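Local coordinates for ThreeFoil (PDB 3PG0), which probably binds sugars as a designed, three-fold symmetric beta-trefoil of the ricin-type lectin class, and holds a sodium ion, at residues R34-A39 with V53-Y58; L40-A45 with Q64-V69; S130-D135 with Q149-G154. One frame throughout, in Å; residues are numbered along the deposited sequence.

Contacts 1 and 2 belong to one part of the trefoil and share strand 39-42, which pairs with strand 53-56 of contact 1. Their centres lie about 11 Å apart. They join directly, with I54 N 2.8 Å from D41 O and S57 O 3.0 Å from Q64 NE2, both probable hydrogen bonds. Contact 3 has the same make-up as contact 1 at another place in the symmetric design; their centres are about 17 Å apart and they do not touch. Contacts 2 and 3, about 19 Å apart between centres, meet through L40 CD1 and L134 CD2 at 4.1 Å. V53 of contact 1 binds the sodium ion. D41 and D135 each hydrogen-bond a bound buffer molecule, which may mark sugar pockets.

Contact 1 (R34-A39 with V53-Y58); sequences RHSGKA and VIQYSY. With NA (sodium ion), chain G.
S36 OG sits between its backbone N and carbonyl carbon (chi1 66°), and from there it reaches Q55. The Q55 chain runs extended beyond CG (chi2 -174°) and brings OE1 to meet it. S36 OG donates to Q55 OE1 at 2.7 Å, from about 60° out of the amide plane. The same OG accepts from K38 N at 3.1 Å, which makes an ST turn. H35 CE1 lies 3.3 Å from Q55 OE1, while H35 NE2 bonds to S140 O. Q55 NE2 is held by S140 O and S142 O, so both ends of the buried amide are satisfied. A39 and Y56 form an antiparallel hydrogen-bonded pair at the open end of the beta-trefoil hairpin of strands 39-42 and 53-56. A39 N to Y56 O and Y56 N to A39 O are both 2.9 Å. K38 CB packs on Q55 CG, and in one of its two conformers the extended lysine passes S57 OG on its way to T141 O. A39 CB touches the edge of the Y58 ring at CD1, 3.6 Å away. A water links G37 O to Y58 N. V53 O binds the sodium ion at 2.5 Å, with N52, N99, V100, N146 and V147.

Contact 2 (L40-A45 with Q64-V69); sequences LDVENA and QQWRLV
W66 NE1 donates to L40 O at 3.0 Å, in an almost straight bond (174° at the hydrogen). The oxygen lies in the plane of the indole, at its edge. Relative to the carbonyl, the donor lies well above the C=O plane. L40 CD2 lies over one face of the same ring, offset toward the rim. It stands 4.0 Å from the centroid of the five-membered ring of W66, a CH-pi contact. The leucine chi1 of -167° sets CG anti to the backbone N, and the branch crosses the indole at about a right angle. V42 CG2 meets the far end of the indole at CH2, 3.6 Å away. A water adds to the grip on L40 O, giving one hydrogen to it at 2.9 Å and one to Q64 O at 2.7 Å.

Farther along, Q64 NE2 points to D41 OD2, with the amide and carboxylate planes nearly perpendicular. This hydrogen bond is tentative, because OD2 is modelled too close to another atom. Q64 OE1 accepts from S59 N. D41 OD1 bonds to a bound buffer molecule. The contact is buried within the beta-trefoil. It ties hairpin strand 39-42 to strand 66-72 of the six-stranded sheet, with L31 of strand 28-33 and A80 of strand 75-80 packing around W66.

Contact 3 (S130-D135 with Q149-G154); sequences SGKALD and QYSYSG
This contact forms the open end of a two-stranded hairpin of the beta-trefoil, strands 133-136 and 147-150. A133 and Y150 form its antiparallel hydrogen-bonded pair, with A133 N to Y150 O at 2.8 Å and Y150 N to A133 O at 2.9 Å. L134 and Q149 follow as a non-hydrogen-bonded pair. Q149 CA also places its hydrogen toward A133 O. S130 OG donates to Q149 OE1 at 2.7 Å, from above the amide plane. It accepts from K132 N at 3.1 Å, an ST turn that sets the loop against the hairpin. Q149 has chi1 72° and then runs straight, which carries its amide to the serine and past K132. K132 CB lies 3.5 Å from Q149 CD. The lysine bends at chi2 (-75°), and NZ donates to S151 OG at 2.9 Å. Both residues have two conformers, so this bond is less certain. In the same conformer K132 makes a salt bridge to D96, its stronger partner.

Such hairpins recur in the three-fold symmetric trefoil. D135 and Y150 lie side by side and point the same way, with D135 OD2 3.3 Å from Y150 CB. They flank bound buffer, which may mark a sugar pocket. OD2 accepts from Q158 NE2 and bonds to buffer; Y150 OH makes a weak hydrogen bond to buffer as well. A133 CB packs on Y152 CB at 4.0 Å. A water joins G131 O to Y152 N.

Contact 1 (R34-A39 with V53-Y58)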
ATOM      1  N   ARG A  34       5.739   4.685   8.902  1.00 10.72           N
ATOM      2  CA  ARG A  34       6.269   5.011  10.223  1.00  9.62           C
ATOM      3  C   ARG A  34       7.422   5.998  10.151  1.00 13.86           C
ATOM      4  O   ARG A  34       7.531   6.899  10.988  1.00 14.96           O
ATOM      5  CB  ARG A  34       6.712   3.734  10.930  1.00 11.04           C
ATOM      6  CG  ARG A  34       7.238   3.961  12.329  1.00 13.86           C
ATOM      7  CD  ARG A  34       7.494   2.650  13.059  1.00 12.22           C
ATOM      8  NE  ARG A  34       7.926   2.920  14.432  1.00 20.67           N
ATOM      9  CZ  ARG A  34       8.118   1.985  15.360  1.00 26.52           C
ATOM     10  NH1 ARG A  34       7.919   0.708  15.075  1.00 20.63           N
ATOM     11  NH2 ARG A  34       8.504   2.331  16.584  1.00 28.04           N
ATOM     12  N   HIS A  35       8.287   5.833   9.156  1.00 11.09           N
ATOM     13  CA  HIS A  35       9.472   6.683   9.080  1.00  9.61           C
ATOM     14  C   HIS A  35       9.123   8.120   8.701  1.00 14.18           C
ATOM     15  O   HIS A  35       9.695   9.056   9.235  1.00 15.47           O
ATOM     16  CB  HIS A  35      10.512   6.093   8.108  1.00 12.74           C
ATOM     17  CG  HIS A  35      10.147   6.249   6.660  1.00 10.38           C
ATOM     18  ND1 HIS A  35       8.937   5.829   6.145  1.00  9.67           N
ATOM     19  CD2 HIS A  35      10.829   6.795   5.624  1.00 10.34           C
ATOM     20  CE1 HIS A  35       8.896   6.097   4.850  1.00  8.35           C
ATOM     21  NE2 HIS A  35      10.035   6.682   4.511  1.00 10.74           N
ATOM     22  N   SER A  36       8.161   8.295   7.798  1.00 11.25           N
ATOM     23  CA  SER A  36       7.958   9.603   7.179  1.00 11.35           C
ATOM     24  C   SER A  36       6.713  10.307   7.681  1.00 10.50           C
ATOM     25  O   SER A  36       6.615  11.539   7.603  1.00 14.70           O
ATOM     26  CB  SER A  36       7.837   9.455   5.666  1.00 11.15           C
ATOM     27  OG  SER A  36       6.657   8.727   5.353  1.00 11.60           O
ATOM     28  N   GLY A  37       5.755   9.529   8.183  1.00 12.97           N
ATOM     29  CA  GLY A  37       4.471  10.068   8.599  1.00 15.04           C
ATOM     30  C   GLY A  37       3.626  10.497   7.406  1.00 14.57           C
ATOM     31  O   GLY A  37       2.592  11.170   7.557  1.00 15.83           O
ATOM     32  N   LYS A  38       4.049  10.072   6.219  0.68 13.06           N
ATOM     33  CA  LYS A  38       3.345  10.396   4.984  0.68 10.65           C
ATOM     34  C   LYS A  38       2.519   9.208   4.472  0.68  9.14           C
ATOM     35  O   LYS A  38       2.785   8.053   4.822  0.68 10.95           O
ATOM     36  CB  LYS A  38       4.331  10.906   3.934  0.68 11.03           C
ATOM     37  CG  LYS A  38       5.041  12.195   4.404  0.68 13.68           C
ATOM     38  CD  LYS A  38       5.958  12.774   3.349  0.68 15.33           C
ATOM     39  CE  LYS A  38       6.609  14.051   3.860  0.68 16.28           C
ATOM     40  NZ  LYS A  38       7.455  14.687   2.824  0.68 17.58           N
ATOM     41  N   ALA A  39       1.517   9.507   3.653  1.00  8.46           N
ATOM     42  CA  ALA A  39       0.443   8.574   3.355  1.00 10.21           C
ATOM     43  C   ALA A  39       0.601   7.826   2.037  1.00 10.48           C
ATOM     44  O   ALA A  39       1.179   8.337   1.074  1.00 10.19           O
ATOM     45  CB  ALA A  39      -0.911   9.336   3.367  1.00  9.46           C
ATOM     46  N   VAL A  53       1.638   4.185  -7.302  1.00  8.15           N
ATOM     47  CA  VAL A  53       1.372   4.418  -5.883  1.00  6.68           C
ATOM     48  C   VAL A  53       2.653   4.932  -5.236  1.00  9.49           C
ATOM     49  O   VAL A  53       3.737   4.374  -5.431  1.00  9.48           O
ATOM     50  CB  VAL A  53       0.858   3.138  -5.186  1.00  7.28           C
ATOM     51  CG1 VAL A  53       0.823   3.324  -3.658  1.00  8.50           C
ATOM     52  CG2 VAL A  53      -0.519   2.779  -5.739  1.00 10.36           C
ATOM     53  N   ILE A  54       2.514   6.009  -4.475  1.00  7.57           N
ATOM     54  CA  ILE A  54       3.651   6.742  -3.930  1.00 10.15           C
ATOM     55  C   ILE A  54       3.357   7.072  -2.479  1.00  8.77           C
ATOM     56  O   ILE A  54       2.318   6.705  -1.939  1.00  8.65           O
ATOM     57  CB  ILE A  54       3.883   8.065  -4.686  1.00  8.30           C
ATOM     58  CG1 ILE A  54       2.619   8.947  -4.631  1.00  9.82           C
ATOM     59  CG2 ILE A  54       4.286   7.792  -6.135  1.00 10.32           C
ATOM     60  CD1 ILE A  54       2.800  10.326  -5.281  1.00 11.83           C
ATOM     61  N   GLN A  55       4.288   7.765  -1.845  1.00  8.28           N
ATOM     62  CA  GLN A  55       4.048   8.341  -0.534  1.00 10.58           C
ATOM     63  C   GLN A  55       3.863   9.843  -0.699  1.00 10.01           C
ATOM     64  O   GLN A  55       4.514  10.462  -1.534  1.00 10.85           O
ATOM     65  CB  GLN A  55       5.215   8.009   0.392  1.00 17.97           C
ATOM     66  CG  GLN A  55       5.796   9.170   1.123  1.00 21.04           C
ATOM     67  CD  GLN A  55       7.029   8.789   1.915  1.00 11.08           C
ATOM     68  OE1 GLN A  55       6.975   7.944   2.827  1.00 10.60           O
ATOM     69  NE2 GLN A  55       8.155   9.411   1.575  1.00 11.21           N
ATOM     70  N   TYR A  56       2.943  10.427   0.054  1.00 11.71           N
ATOM     71  CA  TYR A  56       2.715  11.861  -0.061  1.00 11.48           C
ATOM     72  C   TYR A  56       2.082  12.406   1.213  1.00 12.78           C
ATOM     73  O   TYR A  56       1.293  11.726   1.868  1.00 11.14           O
ATOM     74  CB  TYR A  56       1.835  12.177  -1.285  1.00 12.80           C
ATOM     75  CG  TYR A  56       2.058  13.556  -1.888  1.00 12.79           C
ATOM     76  CD1 TYR A  56       2.960  13.735  -2.931  1.00 12.90           C
ATOM     77  CD2 TYR A  56       1.344  14.657  -1.438  1.00 21.27           C
ATOM     78  CE1 TYR A  56       3.160  14.991  -3.492  1.00 19.07           C
ATOM     79  CE2 TYR A  56       1.537  15.904  -1.993  1.00 22.68           C
ATOM     80  CZ  TYR A  56       2.445  16.067  -3.013  1.00 24.66           C
ATOM     81  OH  TYR A  56       2.633  17.321  -3.561  1.00 28.86           O
ATOM     82  N   SER A  57       2.437  13.637   1.570  1.00 10.63           N
ATOM     83  CA  SER A  57       1.813  14.280   2.717  1.00 10.46           C
ATOM     84  C   SER A  57       0.288  14.155   2.644  1.00 10.57           C
ATOM     85  O   SER A  57      -0.311  14.406   1.596  1.00 13.22           O
ATOM     86  CB  SER A  57       2.197  15.755   2.763  1.00 15.27           C
ATOM     87  OG  SER A  57       3.572  15.897   3.050  1.00 20.47           O
ATOM     88  N   TYR A  58      -0.333  13.796   3.764  1.00 13.57           N
ATOM     89  CA  TYR A  58      -1.778  13.554   3.787  1.00 14.24           C
ATOM     90  C   TYR A  58      -2.577  14.853   3.713  1.00 17.00           C
ATOM     91  O   TYR A  58      -2.376  15.762   4.527  1.00 17.00           O
ATOM     92  CB  TYR A  58      -2.186  12.784   5.045  1.00 14.12           C
ATOM     93  CG  TYR A  58      -3.600  12.273   4.970  1.00 13.10           C
ATOM     94  CD1 TYR A  58      -3.916  11.223   4.122  1.00 12.96           C
ATOM     95  CD2 TYR A  58      -4.624  12.843   5.728  1.00 14.71           C
ATOM     96  CE1 TYR A  58      -5.196  10.735   4.027  1.00 14.72           C
ATOM     97  CE2 TYR A  58      -5.925  12.362   5.637  1.00 12.42           C
ATOM     98  CZ  TYR A  58      -6.205  11.307   4.789  1.00 17.15           C
ATOM     99  OH  TYR A  58      -7.494  10.821   4.690  1.00 16.19           O
TER
HETATM  100 NA    NA G 147       4.945   2.664  -6.864  1.00 10.72          NA
HETATM  101  O   HOH W   1       1.242  13.394   6.229  1.00 20.35           O

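Contact 2 (L40-A45 with Q64-V69)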
ATOM      1  N   LEU A  40       0.059   6.614   2.009  1.00  9.05           N
ATOM      2  CA  LEU A  40      -0.066   5.837   0.789  1.00  9.76           C
ATOM      3  C   LEU A  40      -1.024   6.543  -0.170  1.00  8.70           C
ATOM      4  O   LEU A  40      -2.180   6.814   0.173  1.00  8.95           O
ATOM      5  CB  LEU A  40      -0.577   4.440   1.137  1.00  7.66           C
ATOM      6  CG  LEU A  40      -0.499   3.369   0.050  1.00  8.86           C
ATOM      7  CD1 LEU A  40       0.964   3.017  -0.238  1.00 10.09           C
ATOM      8  CD2 LEU A  40      -1.280   2.140   0.516  1.00  9.85           C
ATOM      9  N   ASP A  41      -0.546   6.816  -1.382  1.00  8.19           N
ATOM     10  CA  ASP A  41      -1.173   7.799  -2.251  1.00  7.87           C
ATOM     11  C   ASP A  41      -1.160   7.329  -3.710  1.00  7.65           C
ATOM     12  O   ASP A  41      -0.125   6.893  -4.211  1.00  8.92           O
ATOM     13  CB  ASP A  41      -0.387   9.109  -2.068  1.00  8.94           C
ATOM     14  CG  ASP A  41      -0.875  10.244  -2.959  1.00 13.49           C
ATOM     15  OD1 ASP A  41      -0.893  10.098  -4.204  1.00 11.90           O
ATOM     16  OD2 ASP A  41      -1.195  11.310  -2.405  1.00 13.47           O
ATOM     17  N   VAL A  42      -2.310   7.403  -4.390  1.00  8.72           N
ATOM     18  CA  VAL A  42      -2.311   7.147  -5.836  1.00  6.36           C
ATOM     19  C   VAL A  42      -2.020   8.450  -6.574  1.00 11.97           C
ATOM     20  O   VAL A  42      -2.781   9.422  -6.488  1.00 10.69           O
ATOM     21  CB  VAL A  42      -3.635   6.566  -6.350  1.00  9.76           C
ATOM     22  CG1 VAL A  42      -3.549   6.334  -7.864  1.00  9.10           C
ATOM     23  CG2 VAL A  42      -3.969   5.254  -5.622  1.00  8.38           C
ATOM     24  N   GLU A  43      -0.923   8.436  -7.319  1.00  9.68           N
ATOM     25  CA  GLU A  43      -0.285   9.639  -7.832  1.00 12.72           C
ATOM     26  C   GLU A  43      -1.223  10.539  -8.638  1.00 11.52           C
ATOM     27  O   GLU A  43      -1.801  10.118  -9.652  1.00 11.93           O
ATOM     28  CB  GLU A  43       0.942   9.259  -8.660  1.00 12.98           C
ATOM     29  CG  GLU A  43       1.741  10.452  -9.133  1.00 17.42           C
ATOM     30  CD  GLU A  43       3.051  10.038  -9.755  1.00 26.98           C
ATOM     31  OE1 GLU A  43       3.059   9.053 -10.524  1.00 27.84           O
ATOM     32  OE2 GLU A  43       4.071  10.694  -9.468  1.00 30.51           O
ATOM     33  N   ASN A  44      -1.369  11.774  -8.162  1.00 11.99           N
ATOM     34  CA  ASN A  44      -2.136  12.811  -8.847  1.00 11.59           C
ATOM     35  C   ASN A  44      -3.609  12.465  -9.051  1.00 11.37           C
ATOM     36  O   ASN A  44      -4.282  13.022  -9.931  1.00 10.58           O
ATOM     37  CB  ASN A  44      -1.464  13.196 -10.164  1.00 12.08           C
ATOM     38  CG  ASN A  44      -0.089  13.823  -9.945  1.00 22.28           C
ATOM     39  OD1 ASN A  44       0.124  14.547  -8.969  1.00 27.37           O
ATOM     40  ND2 ASN A  44       0.847  13.536 -10.841  1.00 23.66           N
ATOM     41  N   ALA A  45      -4.096  11.534  -8.230  1.00  8.70           N
ATOM     42  CA  ALA A  45      -5.504  11.135  -8.240  1.00 10.53           C
ATOM     43  C   ALA A  45      -5.939  10.580  -9.587  1.00 12.07           C
ATOM     44  O   ALA A  45      -7.120  10.623  -9.948  1.00 10.86           O
ATOM     45  CB  ALA A  45      -6.411  12.287  -7.790  1.00  9.73           C
ATOM     46  N   GLN A  64      -5.964   9.100  -1.280  1.00 10.67           N
ATOM     47  CA  GLN A  64      -5.127   8.755  -0.131  1.00 12.26           C
ATOM     48  C   GLN A  64      -5.958   8.003   0.893  1.00 13.21           C
ATOM     49  O   GLN A  64      -5.537   7.834   2.036  1.00 12.51           O
ATOM     50  CB  GLN A  64      -4.574  10.015   0.524  1.00  9.84           C
ATOM     51  CG  GLN A  64      -3.828  10.929  -0.416  1.00  9.43           C
ATOM     52  CD  GLN A  64      -3.250  12.118   0.305  1.00 12.62           C
ATOM     53  OE1 GLN A  64      -3.964  12.809   1.046  1.00 17.72           O
ATOM     54  NE2 GLN A  64      -1.950  12.361   0.110  1.00 11.36           N
ATOM     55  N   GLN A  65      -7.149   7.568   0.490  1.00  9.33           N
ATOM     56  CA  GLN A  65      -8.011   6.803   1.374  1.00 10.85           C
ATOM     57  C   GLN A  65      -8.262   5.430   0.786  1.00 14.20           C
ATOM     58  O   GLN A  65      -8.497   5.300  -0.418  1.00 12.73           O
ATOM     59  CB  GLN A  65      -9.344   7.520   1.585  1.00 11.57           C
ATOM     60  CG  GLN A  65      -9.202   8.915   2.131  1.00 10.97           C
ATOM     61  CD  GLN A  65     -10.547   9.558   2.387  1.00 16.05           C
ATOM     62  OE1 GLN A  65     -11.509   8.885   2.754  1.00 18.00           O
ATOM     63  NE2 GLN A  65     -10.620  10.871   2.191  1.00 17.92           N
ATOM     64  N   TRP A  66      -8.210   4.413   1.642  1.00  9.44           N
ATOM     65  CA  TRP A  66      -8.222   3.031   1.203  1.00  8.61           C
ATOM     66  C   TRP A  66      -9.255   2.239   1.972  1.00 13.88           C
ATOM     67  O   TRP A  66      -9.340   2.332   3.197  1.00 14.72           O
ATOM     68  CB  TRP A  66      -6.833   2.406   1.417  1.00 10.53           C
ATOM     69  CG  TRP A  66      -5.758   3.116   0.628  1.00  9.30           C
ATOM     70  CD1 TRP A  66      -5.049   4.235   1.004  1.00 11.98           C
ATOM     71  CD2 TRP A  66      -5.298   2.769  -0.678  1.00 10.15           C
ATOM     72  NE1 TRP A  66      -4.177   4.594   0.001  1.00 11.79           N
ATOM     73  CE2 TRP A  66      -4.301   3.701  -1.037  1.00 12.01           C
ATOM     74  CE3 TRP A  66      -5.620   1.744  -1.577  1.00 10.00           C
ATOM     75  CZ2 TRP A  66      -3.630   3.644  -2.261  1.00 11.09           C
ATOM     76  CZ3 TRP A  66      -4.951   1.685  -2.793  1.00  8.86           C
ATOM     77  CH2 TRP A  66      -3.973   2.630  -3.127  1.00  9.65           C
ATOM     78  N   ARG A  67     -10.053   1.472   1.243  1.00 13.56           N
ATOM     79  CA  ARG A  67     -10.979   0.546   1.876  1.00 14.79           C
ATOM     80  C   ARG A  67     -10.258  -0.773   2.079  1.00 13.99           C
ATOM     81  O   ARG A  67      -9.750  -1.360   1.118  1.00 14.25           O
ATOM     82  CB  ARG A  67     -12.227   0.348   1.001  1.00 17.46           C
ATOM     83  CG  ARG A  67     -13.475  -0.022   1.800  1.00 27.61           C
ATOM     84  CD  ARG A  67     -14.754   0.039   0.957  1.00 25.04           C
ATOM     85  NE  ARG A  67     -14.977  -1.197   0.207  1.00 34.33           N
ATOM     86  N   LEU A  68     -10.218  -1.256   3.323  0.65 14.31           N
ATOM     87  CA  LEU A  68      -9.587  -2.541   3.640  0.65 12.56           C
ATOM     88  C   LEU A  68     -10.600  -3.684   3.616  0.65 13.40           C
ATOM     89  O   LEU A  68     -11.338  -3.909   4.586  0.65 14.27           O
ATOM     90  CB  LEU A  68      -8.908  -2.496   5.006  0.65 14.84           C
ATOM     91  CG  LEU A  68      -7.397  -2.269   5.018  0.65 22.52           C
ATOM     92  CD1 LEU A  68      -7.018  -0.917   4.421  0.65 15.96           C
ATOM     93  CD2 LEU A  68      -6.874  -2.391   6.444  0.65 26.86           C
ATOM     94  N   VAL A  69     -10.606  -4.413   2.508  1.00 10.23           N
ATOM     95  CA  VAL A  69     -11.633  -5.390   2.221  1.00 11.45           C
ATOM     96  C   VAL A  69     -11.147  -6.790   2.549  1.00 11.63           C
ATOM     97  O   VAL A  69     -10.215  -7.294   1.916  1.00 11.29           O
ATOM     98  CB  VAL A  69     -12.055  -5.292   0.747  1.00 14.47           C
ATOM     99  CG1 VAL A  69     -13.132  -6.327   0.435  1.00 14.29           C
ATOM    100  CG2 VAL A  69     -12.540  -3.868   0.427  1.00 14.75           C
TER
HETATM  101  O   HOH W   2      -3.304   6.587   2.825  1.00 11.81           O

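Contact 3 (S130-D135 with Q149-G154)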
ATOM      1  N   SER A 130       4.224 -12.776  -3.532  1.00 12.12           N
ATOM      2  CA  SER A 130       5.667 -12.608  -3.439  1.00 12.15           C
ATOM      3  C   SER A 130       6.224 -12.756  -2.034  1.00 12.11           C
ATOM      4  O   SER A 130       7.419 -12.975  -1.862  1.00 13.93           O
ATOM      5  CB  SER A 130       6.036 -11.218  -3.940  1.00 10.80           C
ATOM      6  OG  SER A 130       5.522 -10.245  -3.051  1.00  9.73           O
ATOM      7  N   GLY A 131       5.371 -12.600  -1.029  1.00  9.84           N
ATOM      8  CA  GLY A 131       5.818 -12.620   0.355  1.00 12.58           C
ATOM      9  C   GLY A 131       6.653 -11.396   0.720  1.00 13.23           C
ATOM     10  O   GLY A 131       7.332 -11.395   1.750  1.00 11.47           O
ATOM     11  N   LYS A 132       6.550 -10.355  -0.110  0.55 12.40           N
ATOM     12  CA  LYS A 132       7.308  -9.106   0.033  0.55 10.08           C
ATOM     13  C   LYS A 132       6.444  -7.996   0.627  0.55 10.27           C
ATOM     14  O   LYS A 132       5.246  -7.921   0.338  0.55 10.11           O
ATOM     15  CB  LYS A 132       7.798  -8.640  -1.340  0.55 10.09           C
ATOM     16  CG  LYS A 132       8.522  -9.694  -2.143  0.55 17.59           C
ATOM     17  CD  LYS A 132       9.892  -9.909  -1.592  0.55 13.34           C
ATOM     18  CE  LYS A 132      10.731 -10.779  -2.513  0.55 11.73           C
ATOM     19  NZ  LYS A 132      12.108 -10.907  -1.970  0.55  7.09           N
ATOM     20  N   ALA A 133       7.058  -7.111   1.415  1.00 10.43           N
ATOM     21  CA  ALA A 133       6.316  -6.079   2.154  1.00  8.78           C
ATOM     22  C   ALA A 133       6.236  -4.724   1.457  1.00  8.57           C
ATOM     23  O   ALA A 133       7.148  -4.329   0.735  1.00  9.80           O
ATOM     24  CB  ALA A 133       6.940  -5.892   3.531  1.00 10.62           C
ATOM     25  N   LEU A 134       5.122  -4.031   1.686  1.00  8.52           N
ATOM     26  CA  LEU A 134       4.924  -2.675   1.200  1.00  7.85           C
ATOM     27  C   LEU A 134       6.008  -1.790   1.809  1.00  8.70           C
ATOM     28  O   LEU A 134       6.203  -1.777   3.034  1.00  8.31           O
ATOM     29  CB  LEU A 134       3.531  -2.186   1.618  1.00  6.95           C
ATOM     30  CG  LEU A 134       2.942  -0.974   0.900  1.00  8.92           C
ATOM     31  CD1 LEU A 134       2.671  -1.258  -0.577  1.00  8.41           C
ATOM     32  CD2 LEU A 134       1.668  -0.560   1.622  1.00  9.29           C
ATOM     33  N   ASP A 135       6.690  -1.034   0.954  1.00  8.16           N
ATOM     34  CA  ASP A 135       7.973  -0.413   1.309  1.00  7.79           C
ATOM     35  C   ASP A 135       8.121   0.946   0.620  1.00  8.76           C
ATOM     36  O   ASP A 135       7.867   1.065  -0.577  1.00  7.90           O
ATOM     37  CB  ASP A 135       9.069  -1.408   0.872  1.00  6.81           C
ATOM     38  CG  ASP A 135      10.483  -0.940   1.149  1.00 11.53           C
ATOM     39  OD1 ASP A 135      10.878   0.157   0.707  1.00 11.45           O
ATOM     40  OD2 ASP A 135      11.219  -1.734   1.766  1.00  9.95           O
ATOM     41  N   GLN A 149       7.540  -3.156  -3.366  1.00  9.83           N
ATOM     42  CA  GLN A 149       7.597  -4.271  -2.416  1.00  7.98           C
ATOM     43  C   GLN A 149       9.061  -4.622  -2.151  1.00  9.61           C
ATOM     44  O   GLN A 149       9.922  -4.416  -3.004  1.00 10.47           O
ATOM     45  CB  GLN A 149       6.842  -5.516  -2.931  1.00  7.82           C
ATOM     46  CG  GLN A 149       7.555  -6.216  -4.075  1.00 11.73           C
ATOM     47  CD  GLN A 149       6.859  -7.477  -4.526  1.00 10.48           C
ATOM     48  OE1 GLN A 149       5.743  -7.800  -4.082  1.00 10.46           O
ATOM     49  NE2 GLN A 149       7.519  -8.211  -5.421  1.00 10.44           N
ATOM     50  N   TYR A 150       9.349  -5.133  -0.959  1.00  9.06           N
ATOM     51  CA  TYR A 150      10.704  -5.572  -0.619  1.00  7.09           C
ATOM     52  C   TYR A 150      10.603  -6.485   0.590  1.00  8.21           C
ATOM     53  O   TYR A 150       9.738  -6.283   1.439  1.00  8.89           O
ATOM     54  CB  TYR A 150      11.584  -4.343  -0.302  1.00  9.10           C
ATOM     55  CG  TYR A 150      13.058  -4.574  -0.545  1.00  7.92           C
ATOM     56  CD1 TYR A 150      13.810  -5.361   0.327  1.00 10.86           C
ATOM     57  CD2 TYR A 150      13.688  -4.020  -1.642  1.00 12.63           C
ATOM     58  CE1 TYR A 150      15.150  -5.588   0.099  1.00 14.29           C
ATOM     59  CE2 TYR A 150      15.043  -4.241  -1.879  1.00 11.04           C
ATOM     60  CZ  TYR A 150      15.758  -5.028  -1.007  1.00 16.22           C
ATOM     61  OH  TYR A 150      17.099  -5.261  -1.234  1.00 18.23           O
ATOM     62  N   SER A 151      11.482  -7.483   0.688  0.55  8.44           N
ATOM     63  CA  SER A 151      11.478  -8.342   1.866  0.55 10.70           C
ATOM     64  C   SER A 151      11.434  -7.518   3.146  0.55 12.21           C
ATOM     65  O   SER A 151      12.158  -6.533   3.279  0.55 11.54           O
ATOM     66  CB  SER A 151      12.711  -9.249   1.883  0.55 14.46           C
ATOM     67  OG  SER A 151      12.650 -10.187   0.831  0.55 14.84           O
ATOM     68  N   TYR A 152      10.588  -7.922   4.087  1.00 11.09           N
ATOM     69  CA  TYR A 152      10.522  -7.231   5.371  1.00 12.12           C
ATOM     70  C   TYR A 152      11.797  -7.472   6.184  1.00 11.91           C
ATOM     71  O   TYR A 152      12.210  -8.626   6.413  1.00 13.32           O
ATOM     72  CB  TYR A 152       9.308  -7.685   6.190  1.00 11.52           C
ATOM     73  CG  TYR A 152       9.107  -6.843   7.430  1.00 10.80           C
ATOM     74  CD1 TYR A 152       8.541  -5.573   7.347  1.00 10.94           C
ATOM     75  CD2 TYR A 152       9.512  -7.302   8.678  1.00  9.54           C
ATOM     76  CE1 TYR A 152       8.366  -4.794   8.478  1.00 11.47           C
ATOM     77  CE2 TYR A 152       9.342  -6.531   9.813  1.00 13.14           C
ATOM     78  CZ  TYR A 152       8.770  -5.288   9.714  1.00 12.59           C
ATOM     79  OH  TYR A 152       8.608  -4.529  10.853  1.00 15.61           O
ATOM     80  N   SER A 153      12.437  -6.381   6.597  1.00 11.11           N
ATOM     81  CA  SER A 153      13.574  -6.458   7.512  1.00 10.82           C
ATOM     82  C   SER A 153      13.471  -5.426   8.634  1.00 10.66           C
ATOM     83  O   SER A 153      14.474  -5.083   9.265  1.00 12.05           O
ATOM     84  CB  SER A 153      14.903  -6.327   6.767  1.00 17.45           C
ATOM     85  OG  SER A 153      14.969  -5.110   6.034  1.00 18.61           O
ATOM     86  N   GLY A 154      12.250  -4.968   8.904  1.00  9.04           N
ATOM     87  CA  GLY A 154      11.982  -4.187  10.094  1.00 12.25           C
ATOM     88  C   GLY A 154      12.309  -2.706   9.975  1.00 11.78           C
ATOM     89  O   GLY A 154      12.388  -2.004  10.987  1.00 12.26           O
TER
HETATM   90  O   HOH W   3       8.534  -9.931   3.707  1.00 21.42           O